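Local coordinates for protein putative dioxygenase (Nostoc punctiforme, PDB 2PEB) that binds a zinc ion and is probably a dioxygenase that opens the rings of catechol-type aromatic substrates by oxidative cleavage, at residues His15-Ala20 with Leu106-Glu111; Arg36-Leu41 with Leu62-Asp67; Lys68-Leu73 with Ile82-Glu87. All coordinates share one frame; numbering follows the deposited sequence. Where two conformers were deposited one is given.

Contact 1: residues His15-Ala20 with Leu106-Glu111; sequences HVYFDA and LALNIE. With ZN (zinc ion), chain C.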
loop_
_atom_site.group_PDB
_atom_site.type_symbol
_atom_site.label_atom_id
_atom_site.label_comp_id
_atom_site.label_asym_id
_atom_site.label_seq_id
_atom_site.Cartn_x
_atom_site.Cartn_y
_atom_site.Cartn_z
ATOM N N HIS A 15 -1.572 -1.865 -10.854
ATOM C CA HIS A 15 -1.078 -2.910 -11.769
ATOM C C HIS A 15 -1.281 -4.252 -11.049
ATOM O O HIS A 15 -0.699 -4.503 -9.986
ATOM C CB HIS A 15 0.373 -2.636 -12.210
ATOM C CG HIS A 15 0.500 -1.379 -13.039
ATOM N ND1 HIS A 15 0.394 -1.404 -14.419
ATOM C CD2 HIS A 15 0.696 -0.079 -12.708
ATOM C CE1 HIS A 15 0.479 -0.185 -14.896
ATOM N NE2 HIS A 15 0.720 0.636 -13.895
ATOM N N VAL A 16 -2.180 -5.066 -11.589
ATOM C CA VAL A 16 -2.541 -6.351 -11.007
ATOM C C VAL A 16 -1.800 -7.405 -11.781
ATOM O O VAL A 16 -2.053 -7.626 -12.987
ATOM C CB VAL A 16 -4.069 -6.581 -11.072
ATOM C CG1 VAL A 16 -4.431 -7.914 -10.434
ATOM C CG2 VAL A 16 -4.851 -5.432 -10.400
ATOM N N TYR A 17 -0.812 -8.012 -11.127
ATOM C CA TYR A 17 0.018 -9.025 -11.724
ATOM C C TYR A 17 -0.617 -10.410 -11.637
ATOM O O TYR A 17 -1.352 -10.733 -10.689
ATOM C CB TYR A 17 1.424 -9.009 -11.103
ATOM C CG TYR A 17 2.077 -7.668 -11.289
ATOM C CD1 TYR A 17 2.761 -7.384 -12.455
ATOM C CD2 TYR A 17 1.985 -6.653 -10.315
ATOM C CE1 TYR A 17 3.320 -6.137 -12.677
ATOM C CE2 TYR A 17 2.580 -5.392 -10.521
ATOM C CZ TYR A 17 3.254 -5.157 -11.716
ATOM O OH TYR A 17 3.817 -3.943 -11.998
ATOM N N PHE A 18 -0.314 -11.229 -12.630
ATOM C CA PHE A 18 -0.825 -12.594 -12.644
ATOM C C PHE A 18 0.040 -13.493 -13.516
ATOM O O PHE A 18 0.878 -13.043 -14.285
ATOM C CB PHE A 18 -2.283 -12.608 -13.148
ATOM C CG PHE A 18 -2.425 -12.075 -14.536
ATOM C CD1 PHE A 18 -2.250 -12.907 -15.637
ATOM C CD2 PHE A 18 -2.634 -10.703 -14.742
ATOM C CE1 PHE A 18 -2.315 -12.409 -16.906
ATOM C CE2 PHE A 18 -2.687 -10.208 -16.014
ATOM C CZ PHE A 18 -2.536 -11.045 -17.088
ATOM N N ASP A 19 -0.193 -14.791 -13.398
ATOM C CA ASP A 19 0.362 -15.752 -14.356
ATOM C C ASP A 19 -0.770 -16.674 -14.784
ATOM O O ASP A 19 -1.900 -16.486 -14.346
ATOM C CB ASP A 19 1.568 -16.497 -13.780
ATOM C CG ASP A 19 1.268 -17.214 -12.492
ATOM O OD1 ASP A 19 0.107 -17.535 -12.213
ATOM O OD2 ASP A 19 2.223 -17.469 -11.733
ATOM N N ALA A 20 -0.478 -17.658 -15.632
ATOM C CA ALA A 20 -1.506 -18.614 -16.088
ATOM C C ALA A 20 -2.311 -19.197 -14.937
ATOM O O ALA A 20 -3.521 -19.319 -15.048
ATOM C CB ALA A 20 -0.873 -19.748 -16.890
ATOM N N LEU A 106 7.151 -7.158 -6.549
ATOM C CA LEU A 106 7.966 -7.592 -7.656
ATOM C C LEU A 106 9.011 -6.550 -7.980
ATOM O O LEU A 106 8.923 -5.393 -7.560
ATOM C CB LEU A 106 7.080 -7.867 -8.868
ATOM C CG LEU A 106 5.906 -8.807 -8.614
ATOM C CD1 LEU A 106 5.001 -8.913 -9.859
ATOM C CD2 LEU A 106 6.362 -10.181 -8.184
ATOM N N ALA A 107 10.009 -6.979 -8.737
ATOM C CA ALA A 107 11.117 -6.120 -9.107
ATOM C C ALA A 107 10.838 -5.486 -10.470
ATOM O O ALA A 107 10.949 -6.131 -11.508
ATOM C CB ALA A 107 12.423 -6.899 -9.131
ATOM N N LEU A 108 10.538 -4.192 -10.455
ATOM C CA LEU A 108 10.233 -3.433 -11.661
ATOM C C LEU A 108 11.513 -3.003 -12.381
ATOM O O LEU A 108 12.529 -2.726 -11.732
ATOM C CB LEU A 108 9.429 -2.184 -11.295
ATOM C CG LEU A 108 8.220 -2.388 -10.361
ATOM C CD1 LEU A 108 7.630 -1.052 -10.028
ATOM C CD2 LEU A 108 7.170 -3.292 -11.007
ATOM N N ASN A 109 11.450 -2.930 -13.713
ATOM C CA ASN A 109 12.521 -2.353 -14.483
ATOM C C ASN A 109 12.343 -0.816 -14.499
ATOM O O ASN A 109 11.646 -0.235 -15.334
ATOM C CB ASN A 109 12.638 -2.954 -15.878
ATOM C CG ASN A 109 13.756 -2.340 -16.673
ATOM O OD1 ASN A 109 14.407 -1.395 -16.224
ATOM N ND2 ASN A 109 13.989 -2.863 -17.882
ATOM N N ILE A 110 12.966 -0.175 -13.524
ATOM C CA ILE A 110 12.935 1.276 -13.426
ATOM C C ILE A 110 13.775 1.962 -14.499
ATOM O O ILE A 110 13.424 3.040 -14.978
ATOM C CB ILE A 110 13.366 1.743 -12.029
ATOM C CG1 ILE A 110 12.467 1.108 -10.957
ATOM C CG2 ILE A 110 13.292 3.260 -11.940
ATOM C CD1 ILE A 110 10.984 1.420 -11.103
ATOM N N GLU A 111 14.884 1.353 -14.881
ATOM C CA GLU A 111 15.687 1.915 -15.920
ATOM C C GLU A 111 14.908 2.081 -17.211
ATOM O O GLU A 111 15.210 2.998 -17.998
ATOM C CB GLU A 111 16.938 1.074 -16.153
ATOM C CG GLU A 111 17.990 1.785 -16.979
ATOM C CD GLU A 111 18.448 3.095 -16.343
ATOM O OE1 GLU A 111 18.367 3.214 -15.092
ATOM O OE2 GLU A 111 18.893 3.985 -17.099
HETATM ZN ZN ZN C . 0.865 2.505 -14.097
#
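Leu106 lays its CD1 methyl over one face of the Tyr17 ring, a CH-pi contact in which CD1 stands 3.8 Å from the ring centroid and 24° off the ring normal. The methyl is displaced from the middle toward the CB end of the ring, and its nearest carbon is Tyr17 CG at 3.5 Å. The two side chains run past one another in opposite directions. Tyr17 carries CG anti to its carbonyl carbon (chi1 -59°), which sends the ring out from the strand toward 106-111. Leu108 meets the other end of the same side chain: it crosses the tyrosine at about a right angle and, in one of its two conformers, brings CD2 to 3.6 Å from Tyr17 OH in an oblique approach, a touch that is therefore less certain. That hydroxyl has its polar partner elsewhere, in a hydrogen bond with ND1 of His52. No hydrogen bond joins the two segments; the contact is two leucine methyls against one aromatic side chain. Two residues earlier on the same strand, His15 NE2 binds the zinc ion at 1.9 Å, and His13 and His85 supply the other protein ligands. The arrangement thus belongs to the surroundings of a three-histidine metal site on a beta-sheet, with the segment that leads into helix 110-115 packed against the strand bearing two of the ligands.

Contact 2: residues Arg36-Leu41 with Leu62-Asp67; sequences RFEVQL and LPNQFD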
loop_
_atom_site.group_PDB
_atom_site.type_symbol
_atom_site.label_atom_id
_atom_site.label_comp_id
_atom_site.label_asym_id
_atom_site.label_seq_id
_atom_site.Cartn_x
_atom_site.Cartn_y
_atom_site.Cartn_z
ATOM N N ARG A 36 -17.700 -1.957 -9.487
ATOM C CA ARG A 36 -17.912 -1.168 -8.252
ATOM C C ARG A 36 -17.415 0.271 -8.255
ATOM O O ARG A 36 -17.952 1.099 -7.554
ATOM C CB ARG A 36 -17.265 -1.876 -7.073
ATOM C CG ARG A 36 -17.864 -3.190 -6.701
ATOM C CD ARG A 36 -17.080 -3.917 -5.617
ATOM N NE ARG A 36 -17.849 -5.045 -5.097
ATOM C CZ ARG A 36 -18.049 -6.195 -5.730
ATOM N NH1 ARG A 36 -17.525 -6.420 -6.934
ATOM N NH2 ARG A 36 -18.798 -7.136 -5.151
ATOM N N PHE A 37 -16.327 0.551 -8.973
ATOM C CA PHE A 37 -15.612 1.802 -8.787
ATOM C C PHE A 37 -15.503 2.569 -10.091
ATOM O O PHE A 37 -15.812 2.051 -11.175
ATOM C CB PHE A 37 -14.236 1.547 -8.173
ATOM C CG PHE A 37 -14.297 0.692 -6.935
ATOM C CD1 PHE A 37 -14.954 1.124 -5.802
ATOM C CD2 PHE A 37 -13.763 -0.599 -6.947
ATOM C CE1 PHE A 37 -15.022 0.281 -4.654
ATOM C CE2 PHE A 37 -13.831 -1.437 -5.830
ATOM C CZ PHE A 37 -14.504 -1.004 -4.694
ATOM N N GLU A 38 -15.137 3.846 -9.957
ATOM C CA GLU A 38 -14.905 4.701 -11.109
ATOM C C GLU A 38 -13.477 4.515 -11.542
ATOM O O GLU A 38 -12.534 5.100 -10.988
ATOM C CB GLU A 38 -15.220 6.139 -10.780
ATOM C CG GLU A 38 -16.664 6.318 -10.353
ATOM C CD GLU A 38 -17.013 7.744 -9.916
ATOM O OE1 GLU A 38 -16.159 8.658 -9.966
ATOM O OE2 GLU A 38 -18.176 7.945 -9.531
ATOM N N VAL A 39 -13.292 3.610 -12.484
ATOM C CA VAL A 39 -11.966 3.229 -12.946
ATOM C C VAL A 39 -11.926 3.117 -14.470
ATOM O O VAL A 39 -12.948 3.059 -15.128
ATOM C CB VAL A 39 -11.500 1.865 -12.385
ATOM C CG1 VAL A 39 -11.339 1.899 -10.857
ATOM C CG2 VAL A 39 -12.451 0.749 -12.852
ATOM N N GLN A 40 -10.727 3.216 -15.013
ATOM C CA GLN A 40 -10.452 2.995 -16.431
ATOM C C GLN A 40 -9.593 1.744 -16.483
ATOM O O GLN A 40 -8.497 1.739 -15.944
ATOM C CB GLN A 40 -9.689 4.198 -17.033
ATOM C CG GLN A 40 -10.202 5.596 -16.620
ATOM C CD GLN A 40 -9.086 6.574 -16.138
ATOM O OE1 GLN A 40 -9.064 6.977 -14.967
ATOM N NE2 GLN A 40 -8.183 6.964 -17.043
ATOM N N LEU A 41 -10.092 0.685 -17.104
ATOM C CA LEU A 41 -9.400 -0.558 -17.173
ATOM C C LEU A 41 -8.623 -0.607 -18.462
ATOM O O LEU A 41 -9.197 -0.448 -19.531
ATOM C CB LEU A 41 -10.395 -1.708 -17.120
ATOM C CG LEU A 41 -11.186 -1.843 -15.827
ATOM C CD1 LEU A 41 -12.172 -3.000 -15.914
ATOM C CD2 LEU A 41 -10.224 -2.044 -14.634
ATOM N N LEU A 62 -9.077 8.345 -10.520
ATOM C CA LEU A 62 -8.840 9.661 -9.901
ATOM C C LEU A 62 -8.624 9.526 -8.390
ATOM O O LEU A 62 -8.966 8.512 -7.811
ATOM C CB LEU A 62 -9.998 10.607 -10.173
ATOM C CG LEU A 62 -10.128 11.062 -11.637
ATOM C CD1 LEU A 62 -11.402 11.854 -11.822
ATOM C CD2 LEU A 62 -8.887 11.896 -12.047
ATOM N N PRO A 63 -8.015 10.546 -7.766
ATOM C CA PRO A 63 -7.741 10.456 -6.332
ATOM C C PRO A 63 -8.947 10.147 -5.454
ATOM O O PRO A 63 -8.755 9.453 -4.424
ATOM C CB PRO A 63 -7.105 11.798 -6.020
ATOM C CG PRO A 63 -6.402 12.144 -7.294
ATOM C CD PRO A 63 -7.460 11.782 -8.329
ATOM N N ASN A 64 -10.148 10.603 -5.841
ATOM C CA ASN A 64 -11.373 10.324 -5.067
ATOM C C ASN A 64 -11.818 8.833 -4.993
ATOM O O ASN A 64 -12.758 8.494 -4.276
ATOM C CB ASN A 64 -12.513 11.260 -5.425
ATOM C CG ASN A 64 -13.189 10.928 -6.734
ATOM O OD1 ASN A 64 -12.982 9.896 -7.340
ATOM N ND2 ASN A 64 -14.079 11.820 -7.141
ATOM N N GLN A 65 -11.147 7.952 -5.715
ATOM C CA GLN A 65 -11.381 6.522 -5.616
ATOM C C GLN A 65 -10.359 5.753 -4.786
ATOM O O GLN A 65 -10.511 4.554 -4.579
ATOM C CB GLN A 65 -11.405 5.957 -7.042
ATOM C CG GLN A 65 -12.504 6.509 -7.919
ATOM C CD GLN A 65 -13.902 6.267 -7.387
ATOM O OE1 GLN A 65 -14.377 5.105 -7.329
ATOM N NE2 GLN A 65 -14.555 7.329 -6.970
ATOM N N PHE A 66 -9.316 6.436 -4.301
ATOM C CA PHE A 66 -8.207 5.793 -3.643
ATOM C C PHE A 66 -8.708 5.060 -2.412
ATOM O O PHE A 66 -8.399 3.853 -2.241
ATOM C CB PHE A 66 -7.082 6.801 -3.337
ATOM C CG PHE A 66 -5.924 6.204 -2.692
ATOM C CD1 PHE A 66 -4.879 5.671 -3.438
ATOM C CD2 PHE A 66 -5.844 6.161 -1.299
ATOM C CE1 PHE A 66 -3.793 5.112 -2.827
ATOM C CE2 PHE A 66 -4.752 5.594 -0.691
ATOM C CZ PHE A 66 -3.719 5.049 -1.448
ATOM N N ASP A 67 -9.608 5.683 -1.668
ATOM C CA ASP A 67 -10.106 5.044 -0.429
ATOM C C ASP A 67 -11.279 4.076 -0.694
ATOM O O ASP A 67 -11.865 3.492 0.251
ATOM C CB ASP A 67 -10.422 6.082 0.646
ATOM C CG ASP A 67 -11.637 6.892 0.345
ATOM O OD1 ASP A 67 -12.348 6.617 -0.658
ATOM O OD2 ASP A 67 -11.882 7.804 1.151
HETATM O O HOH W 1 -11.677 7.793 -11.294
HETATM O O HOH W 2 -13.564 9.345 -10.027
#
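With CG anti to the carbonyl carbon (chi1 -62°), Gln65 bends at chi2 (-59°) and so turns its amide toward the backbone of Glu38. Glu38 starts from a similar first torsion but runs extended beyond CG, crossing Gln65 at about a right angle. Gln65 OE1 accepts the backbone N-H of Glu38 at 3.0 Å in a nearly straight bond, the donor standing above the carbonyl plane. On the other branch of the amide, Gln65 NE2 gives a hydrogen to Asn64 OD1 at 3.0 Å, with this acceptor in the plane of the amide. Both ends of the amide are therefore held, which fixes its rotation. The Glu38 carboxylate stacks on it with the two planes 8° apart, Glu38 OE1 lying 3.6 Å from Gln65 NE2 without a hydrogen bond. Glu38 CB also packs against Gln65 CD at 3.6 Å. Water bridges widen the link: one joins Glu38 O to Leu62 N, and a second donates to both Glu38 OE1 and Asn64 OD1. An alanine at Gln65 is likely to leave the Glu38 N-H without its acceptor and the Glu38 side chain without the flat group it stacks on. The contact ties the link between helix 23-36 and strand 40-45, outermost of the sheet within this chain, to the 3-10 turn that follows strand 55-61 and leads into helix 66-76, where Trp72 meets the Phe37 ring edge-to-face.

Contact 3: residues Lys68-Leu73 with Ile82-Glu87; sequences KVVPWL and ILVHPE. With ZN (zinc ion), chain C.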
loop_
_atom_site.group_PDB
_atom_site.type_symbol
_atom_site.label_atom_id
_atom_site.label_comp_id
_atom_site.label_asym_id
_atom_site.label_seq_id
_atom_site.Cartn_x
_atom_site.Cartn_y
_atom_site.Cartn_z
ATOM N N LYS A 68 -11.616 3.891 -1.967
ATOM C CA LYS A 68 -12.561 2.875 -2.359
ATOM C C LYS A 68 -11.855 1.692 -2.967
ATOM O O LYS A 68 -11.988 0.572 -2.477
ATOM C CB LYS A 68 -13.622 3.452 -3.305
ATOM C CG LYS A 68 -14.343 4.651 -2.653
ATOM C CD LYS A 68 -15.256 5.391 -3.619
ATOM C CE LYS A 68 -15.941 6.589 -2.945
ATOM N NZ LYS A 68 -16.138 6.361 -1.481
ATOM N N VAL A 69 -11.103 1.924 -4.051
ATOM C CA VAL A 69 -10.388 0.888 -4.748
ATOM C C VAL A 69 -9.346 0.141 -3.908
ATOM O O VAL A 69 -9.312 -1.076 -3.868
ATOM C CB VAL A 69 -9.757 1.444 -6.049
ATOM C CG1 VAL A 69 -8.863 0.378 -6.686
ATOM C CG2 VAL A 69 -10.864 1.892 -7.036
ATOM N N VAL A 70 -8.543 0.867 -3.169
ATOM C CA VAL A 70 -7.384 0.281 -2.528
ATOM C C VAL A 70 -7.802 -0.577 -1.301
ATOM O O VAL A 70 -7.463 -1.760 -1.218
ATOM C CB VAL A 70 -6.310 1.320 -2.197
ATOM C CG1 VAL A 70 -5.156 0.655 -1.407
ATOM C CG2 VAL A 70 -5.752 1.940 -3.528
ATOM N N PRO A 71 -8.672 -0.034 -0.429
ATOM C CA PRO A 71 -9.216 -0.939 0.626
ATOM C C PRO A 71 -9.960 -2.164 0.098
ATOM O O PRO A 71 -9.831 -3.257 0.670
ATOM C CB PRO A 71 -10.072 -0.013 1.466
ATOM C CG PRO A 71 -9.525 1.370 1.219
ATOM C CD PRO A 71 -9.158 1.344 -0.255
ATOM N N TRP A 72 -10.678 -2.023 -1.021
ATOM C CA TRP A 72 -11.303 -3.177 -1.627
ATOM C C TRP A 72 -10.305 -4.232 -2.042
ATOM O O TRP A 72 -10.506 -5.418 -1.759
ATOM C CB TRP A 72 -12.220 -2.799 -2.777
ATOM C CG TRP A 72 -13.092 -3.902 -3.250
ATOM C CD1 TRP A 72 -14.327 -4.257 -2.769
ATOM C CD2 TRP A 72 -12.807 -4.812 -4.334
ATOM N NE1 TRP A 72 -14.815 -5.328 -3.492
ATOM C CE2 TRP A 72 -13.901 -5.688 -4.456
ATOM C CE3 TRP A 72 -11.725 -4.961 -5.224
ATOM C CZ2 TRP A 72 -13.931 -6.705 -5.396
ATOM C CZ3 TRP A 72 -11.773 -5.983 -6.177
ATOM C CH2 TRP A 72 -12.869 -6.828 -6.255
ATOM N N LEU A 73 -9.253 -3.856 -2.752
ATOM C CA LEU A 73 -8.195 -4.773 -3.132
ATOM C C LEU A 73 -7.449 -5.369 -1.928
ATOM O O LEU A 73 -7.053 -6.539 -1.930
ATOM C CB LEU A 73 -7.230 -4.055 -4.082
ATOM C CG LEU A 73 -7.759 -3.725 -5.485
ATOM C CD1 LEU A 73 -6.743 -2.822 -6.226
ATOM C CD2 LEU A 73 -8.014 -5.019 -6.181
ATOM N N ILE A 82 -0.059 -6.699 -6.244
ATOM C CA ILE A 82 -0.610 -5.499 -6.831
ATOM C C ILE A 82 0.228 -4.302 -6.436
ATOM O O ILE A 82 0.442 -3.995 -5.281
ATOM C CB ILE A 82 -2.096 -5.271 -6.417
ATOM C CG1 ILE A 82 -2.962 -6.439 -6.820
ATOM C CG2 ILE A 82 -2.692 -4.063 -7.048
ATOM C CD1 ILE A 82 -4.357 -6.308 -6.317
ATOM N N LEU A 83 0.778 -3.671 -7.454
ATOM C CA LEU A 83 1.374 -2.381 -7.347
ATOM C C LEU A 83 0.369 -1.255 -7.480
ATOM O O LEU A 83 -0.418 -1.208 -8.433
ATOM C CB LEU A 83 2.383 -2.233 -8.472
ATOM C CG LEU A 83 3.050 -0.865 -8.607
ATOM C CD1 LEU A 83 4.004 -0.622 -7.429
ATOM C CD2 LEU A 83 3.846 -0.743 -9.928
ATOM N N VAL A 84 0.371 -0.330 -6.544
ATOM C CA VAL A 84 -0.367 0.910 -6.701
ATOM C C VAL A 84 0.596 2.111 -6.683
ATOM O O VAL A 84 1.393 2.248 -5.800
ATOM C CB VAL A 84 -1.471 1.117 -5.633
ATOM C CG1 VAL A 84 -2.218 2.485 -5.871
ATOM C CG2 VAL A 84 -2.451 -0.099 -5.598
ATOM N N HIS A 85 0.527 2.952 -7.703
ATOM C CA HIS A 85 1.411 4.083 -7.813
ATOM C C HIS A 85 0.607 5.318 -8.157
ATOM O O HIS A 85 -0.431 5.236 -8.796
ATOM C CB HIS A 85 2.607 3.832 -8.769
ATOM C CG HIS A 85 2.267 3.838 -10.228
ATOM N ND1 HIS A 85 2.019 5.004 -10.914
ATOM C CD2 HIS A 85 2.168 2.839 -11.144
ATOM C CE1 HIS A 85 1.723 4.719 -12.179
ATOM N NE2 HIS A 85 1.821 3.414 -12.349
ATOM N N PRO A 86 1.070 6.465 -7.678
ATOM C CA PRO A 86 0.474 7.732 -8.033
ATOM C C PRO A 86 0.950 8.171 -9.383
ATOM O O PRO A 86 1.882 7.576 -9.945
ATOM C CB PRO A 86 0.991 8.660 -6.947
ATOM C CG PRO A 86 2.331 8.092 -6.633
ATOM C CD PRO A 86 2.230 6.665 -6.761
ATOM N N GLU A 87 0.256 9.182 -9.896
ATOM C CA GLU A 87 0.639 9.838 -11.129
ATOM C C GLU A 87 0.863 11.286 -10.794
ATOM O O GLU A 87 -0.094 12.022 -10.578
ATOM C CB GLU A 87 -0.466 9.685 -12.169
ATOM C CG GLU A 87 -0.662 8.265 -12.557
ATOM C CD GLU A 87 -1.866 8.064 -13.433
ATOM O OE1 GLU A 87 -2.995 8.409 -13.010
ATOM O OE2 GLU A 87 -1.686 7.534 -14.546
HETATM ZN ZN ZN C . 0.865 2.505 -14.097
#
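Leu73 and Val70 pack against Ile82 and Val84, joining helix 66-76 to strand 82-87 of the antiparallel sheet, consistent with a ferredoxin-like alpha+beta fold with a further strand, 100-102. The interaction across the segments is wholly apolar, and all four residues are buried. Leu73 CD2 meets Ile82 CD1 at 3.9 Å, the two side chains crossing at about a right angle, so that methyl faces methyl at their ends. Ile82 places CG1 anti to its carbonyl carbon (chi1 -58°), and its extended continuation (chi2 174°) carries CD1 out to the leucine. One turn back along the helix, Val70 CG2 approaches Val84 CG1 at 4.3 Å, a looser touch. Leu102 of the adjoining strand packs on both Leu73 and Ile82, while Val29 of helix 23-36 also touches Leu73. The second subunit reaches this helix as well, its Phe66 packing on Val70.

No hydrogen bond crosses between the two segments. The strand is bonded to its neighbours 11-18 and 100-102; in the helix Trp72 N and Leu73 N bond to Lys68 O and Val69 O, a pattern broken at Pro71, where the ring nitrogen has no hydrogen to give and the helix kinks.

Metal bonding belongs to His85, which with His13 and His15 binds the zinc ion. Its chi1 of 74° sets CG between the backbone N and the carbonyl carbon, with ND1 near the next residue's carbonyl. His85 NE2 holds the zinc at 2.2 Å, while His85 ND1 donates to Pro86 O at 2.8 Å, an acceptor lying in the plane of the imidazole.

Contact 3 is the buried core of the three, a methyl-to-methyl layer between helix and sheet, whereas contacts 1 and 2 are partly buried and sit on opposite sides of the chain's centre. Contacts 1 and 3 use neighbouring strands, 11-18 and 82-87, and share the zinc ion; His15 N lies 2.8 Å from Leu83 O, a probable hydrogen bond between those strands. Contacts 2 and 3 share helix 66-76, meet through Phe37 and Trp72, and both touch the second subunit. Chemistry follows place: contact 1 sets leucine methyls against one tyrosine, one of them over its face, contact 3 is aliphatic, and contact 2, with exposed residues, relies on amide, carboxylate and water.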